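Adenine Deaminase (PDB 2ICS) is a zinc-dependent amidohydrolase, seen here with adenine bound, that deacetylates acetyl-(R)-mandelate in vitro with very low efficiency. Local coordinates at residues M290-W300 / T350-R358. Residues are numbered along the deposited sequence; the frame is centred on the assembly and turned at random.
Sequences MEKLRVVGYDW and TRVAKEQIR
Where the C-terminal end of helix 286-296 packs on the bent strand 350-364, away from the binuclear zinc site of this amidohydrolase, one carboxylate oxygen, Glu-355 OE1, collects three donors from Arg-294 and from Trp-300, which lies past Gly-297 as the first residue of helix 300-305. Arg-294 forms a side-on salt bridge, two N-H bonds to one oxygen: Arg-294 NE lies 2.6 Å and NH2 3.0 Å from Glu-355 OE1, NE nearly along its C-O axis, NH2 from above the carboxylate plane. The indole NE1 of Trp-300 reaches Glu-355 OE1 at 2.9 Å, also from above that plane. Arg-294 is fixed further by its NH1, which donates to Tyr-298 O, and its CG lies over one face of the Trp-300 ring, toward its rim. Three N-H groups on one oxygen would probably favour the charged carboxylate.

Ile-357 N donates to the anti lone pair of Glu-291 OE2 (3.0 Å); Glu-291 OE1 forms a salt bridge with Lys-341 of neighbouring strand 331-344. A water donates to both Glu-291 O and Glu-355 O. With CG1 anti to the backbone N (chi1 -177°), Ile-357 brings CD1 to 3.7 Å from CE of Met-290, modelled as selenomethionine; Ile-357 CB is 3.8 Å from Trp-300 CH2.

Relative to the axis of helix 290-296, segment 350-353 runs nearly perpendicular (91°) and 355-358, past the corner at Lys-354, closer to antiparallel (153°). Strand 331-344 pairs antiparallel with this strand, helix 300-305 packs against Met-290 and Arg-294, and Phe-253 of helix 253-261 touches Val-295 and Arg-351.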
loop_
_atom_site.group_PDB
_atom_site.type_symbol
_atom_site.label_atom_id
_atom_site.label_comp_id
_atom_site.label_asym_id
_atom_site.label_seq_id
_atom_site.Cartn_x
_atom_site.Cartn_y
_atom_site.Cartn_z
HETATM N N MSE A 290 -4.720 7.111 -6.795
HETATM C CA MSE A 290 -4.854 6.391 -8.054
HETATM C C MSE A 290 -5.126 7.373 -9.206
HETATM O O MSE A 290 -4.608 7.205 -10.311
HETATM C CB MSE A 290 -5.989 5.369 -7.944
HETATM C CG MSE A 290 -5.713 4.261 -6.923
HETATM SE SE MSE A 290 -7.304 3.259 -6.432
HETATM C CE MSE A 290 -7.611 2.352 -8.108
ATOM N N GLU A 291 -5.935 8.398 -8.936
ATOM C CA GLU A 291 -6.258 9.399 -9.943
ATOM C C GLU A 291 -5.018 10.226 -10.278
ATOM O O GLU A 291 -4.919 10.793 -11.366
ATOM C CB GLU A 291 -7.378 10.320 -9.443
ATOM C CG GLU A 291 -8.652 9.581 -9.067
ATOM C CD GLU A 291 -9.634 10.459 -8.326
ATOM O OE1 GLU A 291 -9.182 11.402 -7.645
ATOM O OE2 GLU A 291 -10.853 10.197 -8.412
ATOM N N LYS A 292 -4.073 10.297 -9.344
ATOM C CA LYS A 292 -2.847 11.052 -9.596
ATOM C C LYS A 292 -1.957 10.310 -10.591
ATOM O O LYS A 292 -1.357 10.918 -11.472
ATOM C CB LYS A 292 -2.096 11.313 -8.289
ATOM C CG LYS A 292 -2.807 12.320 -7.387
ATOM C CD LYS A 292 -2.054 12.576 -6.084
ATOM C CE LYS A 292 -2.832 13.553 -5.208
ATOM N NZ LYS A 292 -2.277 13.677 -3.836
ATOM N N LEU A 293 -1.867 8.991 -10.464
ATOM C CA LEU A 293 -1.053 8.242 -11.414
ATOM C C LEU A 293 -1.781 8.130 -12.743
ATOM O O LEU A 293 -1.173 7.865 -13.778
ATOM C CB LEU A 293 -0.716 6.868 -10.850
ATOM C CG LEU A 293 0.388 7.144 -9.824
ATOM C CD1 LEU A 293 0.093 6.458 -8.516
ATOM C CD2 LEU A 293 1.725 6.735 -10.414
ATOM N N ARG A 294 -3.091 8.346 -12.715
ATOM C CA ARG A 294 -3.873 8.300 -13.937
ATOM C C ARG A 294 -3.525 9.553 -14.723
ATOM O O ARG A 294 -3.273 9.491 -15.924
ATOM C CB ARG A 294 -5.371 8.274 -13.625
ATOM C CG ARG A 294 -6.266 8.457 -14.852
ATOM C CD ARG A 294 -5.883 7.503 -15.968
ATOM N NE ARG A 294 -6.720 7.668 -17.152
ATOM C CZ ARG A 294 -6.286 7.506 -18.400
ATOM N NH1 ARG A 294 -5.017 7.179 -18.631
ATOM N NH2 ARG A 294 -7.119 7.667 -19.419
ATOM N N VAL A 295 -3.490 10.688 -14.031
ATOM C CA VAL A 295 -3.177 11.958 -14.672
ATOM C C VAL A 295 -1.712 11.976 -15.112
ATOM O O VAL A 295 -1.357 12.647 -16.079
ATOM C CB VAL A 295 -3.459 13.156 -13.721
ATOM C CG1 VAL A 295 -2.377 13.259 -12.658
ATOM C CG2 VAL A 295 -3.548 14.441 -14.522
ATOM N N VAL A 296 -0.866 11.239 -14.395
ATOM C CA VAL A 296 0.548 11.147 -14.742
ATOM C C VAL A 296 0.682 10.436 -16.087
ATOM O O VAL A 296 1.553 10.768 -16.888
ATOM C CB VAL A 296 1.352 10.346 -13.676
ATOM C CG1 VAL A 296 2.709 9.913 -14.241
ATOM C CG2 VAL A 296 1.568 11.195 -12.446
ATOM N N GLY A 297 -0.180 9.451 -16.330
ATOM C CA GLY A 297 -0.117 8.726 -17.588
ATOM C C GLY A 297 -0.450 7.242 -17.543
ATOM O O GLY A 297 -0.646 6.632 -18.594
ATOM N N TYR A 298 -0.502 6.647 -16.352
ATOM C CA TYR A 298 -0.833 5.222 -16.239
ATOM C C TYR A 298 -2.276 5.011 -16.716
ATOM O O TYR A 298 -3.078 5.942 -16.674
ATOM C CB TYR A 298 -0.739 4.758 -14.779
ATOM C CG TYR A 298 0.642 4.780 -14.151
ATOM C CD1 TYR A 298 1.651 5.614 -14.636
ATOM C CD2 TYR A 298 0.914 4.020 -13.010
ATOM C CE1 TYR A 298 2.891 5.694 -13.998
ATOM C CE2 TYR A 298 2.151 4.096 -12.362
ATOM C CZ TYR A 298 3.128 4.937 -12.860
ATOM O OH TYR A 298 4.333 5.038 -12.210
ATOM N N ASP A 299 -2.608 3.806 -17.180
ATOM C CA ASP A 299 -3.987 3.531 -17.599
ATOM C C ASP A 299 -4.695 2.810 -16.448
ATOM O O ASP A 299 -4.046 2.186 -15.612
ATOM C CB ASP A 299 -4.047 2.685 -18.887
ATOM C CG ASP A 299 -3.408 1.306 -18.736
ATOM O OD1 ASP A 299 -3.649 0.614 -17.720
ATOM O OD2 ASP A 299 -2.674 0.898 -19.659
ATOM N N TRP A 300 -6.020 2.895 -16.403
ATOM C CA TRP A 300 -6.772 2.277 -15.316
ATOM C C TRP A 300 -6.495 0.802 -15.042
ATOM O O TRP A 300 -6.399 0.394 -13.879
ATOM C CB TRP A 300 -8.274 2.512 -15.515
ATOM C CG TRP A 300 -8.663 3.943 -15.245
ATOM C CD1 TRP A 300 -9.156 4.846 -16.143
ATOM C CD2 TRP A 300 -8.533 4.647 -13.999
ATOM N NE1 TRP A 300 -9.337 6.071 -15.535
ATOM C CE2 TRP A 300 -8.961 5.976 -14.221
ATOM C CE3 TRP A 300 -8.092 4.284 -12.718
ATOM C CZ2 TRP A 300 -8.963 6.945 -13.208
ATOM C CZ3 TRP A 300 -8.092 5.253 -11.705
ATOM C CH2 TRP A 300 -8.525 6.566 -11.963
ATOM N N THR A 350 0.488 21.070 -8.939
ATOM C CA THR A 350 -0.918 20.802 -9.221
ATOM C C THR A 350 -1.155 20.252 -10.626
ATOM O O THR A 350 -0.423 20.566 -11.565
ATOM C CB THR A 350 -1.765 22.082 -9.037
ATOM O OG1 THR A 350 -1.709 22.502 -7.664
ATOM C CG2 THR A 350 -3.213 21.834 -9.430
ATOM N N ARG A 351 -2.182 19.419 -10.751
ATOM C CA ARG A 351 -2.553 18.815 -12.025
ATOM C C ARG A 351 -4.074 18.681 -12.043
ATOM O O ARG A 351 -4.698 18.434 -11.012
ATOM C CB ARG A 351 -1.905 17.431 -12.176
ATOM C CG ARG A 351 -0.375 17.419 -12.151
ATOM C CD ARG A 351 0.205 18.133 -13.366
ATOM N NE ARG A 351 1.649 17.944 -13.503
ATOM C CZ ARG A 351 2.571 18.666 -12.874
ATOM N NH1 ARG A 351 2.212 19.641 -12.051
ATOM N NH2 ARG A 351 3.859 18.420 -13.078
ATOM N N VAL A 352 -4.675 18.857 -13.210
ATOM C CA VAL A 352 -6.122 18.742 -13.313
ATOM C C VAL A 352 -6.491 17.376 -13.876
ATOM O O VAL A 352 -6.208 17.080 -15.033
ATOM C CB VAL A 352 -6.705 19.855 -14.212
ATOM C CG1 VAL A 352 -8.216 19.716 -14.308
ATOM C CG2 VAL A 352 -6.344 21.213 -13.640
ATOM N N ALA A 353 -7.107 16.540 -13.045
ATOM C CA ALA A 353 -7.511 15.207 -13.476
ATOM C C ALA A 353 -8.797 15.288 -14.280
ATOM O O ALA A 353 -9.658 16.123 -14.004
ATOM C CB ALA A 353 -7.713 14.303 -12.271
ATOM N N LYS A 354 -8.920 14.420 -15.277
ATOM C CA LYS A 354 -10.105 14.389 -16.120
ATOM C C LYS A 354 -10.996 13.208 -15.751
ATOM O O LYS A 354 -12.155 13.149 -16.163
ATOM C CB LYS A 354 -9.710 14.267 -17.592
ATOM C CG LYS A 354 -8.846 15.400 -18.126
ATOM C CD LYS A 354 -8.425 15.114 -19.566
ATOM C CE LYS A 354 -7.643 16.273 -20.164
ATOM N NZ LYS A 354 -8.459 17.522 -20.208
ATOM N N GLU A 355 -10.456 12.268 -14.978
ATOM C CA GLU A 355 -11.228 11.090 -14.594
ATOM C C GLU A 355 -11.141 10.789 -13.095
ATOM O O GLU A 355 -10.071 10.879 -12.487
ATOM C CB GLU A 355 -10.753 9.882 -15.408
ATOM C CG GLU A 355 -10.560 10.193 -16.895
ATOM C CD GLU A 355 -10.196 8.973 -17.723
ATOM O OE1 GLU A 355 -9.201 8.293 -17.403
ATOM O OE2 GLU A 355 -10.906 8.694 -18.708
ATOM N N GLN A 356 -12.278 10.428 -12.511
ATOM C CA GLN A 356 -12.363 10.123 -11.089
ATOM C C GLN A 356 -12.865 8.703 -10.842
ATOM O O GLN A 356 -13.826 8.256 -11.477
ATOM C CB GLN A 356 -13.307 11.111 -10.396
ATOM C CG GLN A 356 -12.801 12.544 -10.318
ATOM C CD GLN A 356 -13.838 13.493 -9.733
ATOM O OE1 GLN A 356 -14.440 13.208 -8.699
ATOM N NE2 GLN A 356 -14.044 14.628 -10.393
ATOM N N ILE A 357 -12.215 7.994 -9.920
ATOM C CA ILE A 357 -12.631 6.638 -9.592
ATOM C C ILE A 357 -13.301 6.696 -8.218
ATOM O O ILE A 357 -12.785 7.336 -7.300
ATOM C CB ILE A 357 -11.423 5.656 -9.598
ATOM C CG1 ILE A 357 -11.910 4.233 -9.317
ATOM C CG2 ILE A 357 -10.363 6.100 -8.590
ATOM C CD1 ILE A 357 -10.883 3.155 -9.632
ATOM N N ARG A 358 -14.458 6.047 -8.089
ATOM C CA ARG A 358 -15.210 6.075 -6.835
ATOM C C ARG A 358 -15.832 4.747 -6.423
ATOM O O ARG A 358 -16.643 4.181 -7.149
ATOM C CB ARG A 358 -16.342 7.103 -6.932
ATOM C CG ARG A 358 -15.909 8.486 -7.363
ATOM C CD ARG A 358 -17.113 9.342 -7.706
ATOM N NE ARG A 358 -16.720 10.655 -8.210
ATOM C CZ ARG A 358 -17.580 11.580 -8.624
ATOM N NH1 ARG A 358 -18.885 11.336 -8.593
ATOM N NH2 ARG A 358 -17.136 12.752 -9.061
HETATM O O HOH W 1 -7.245 10.755 -13.006
#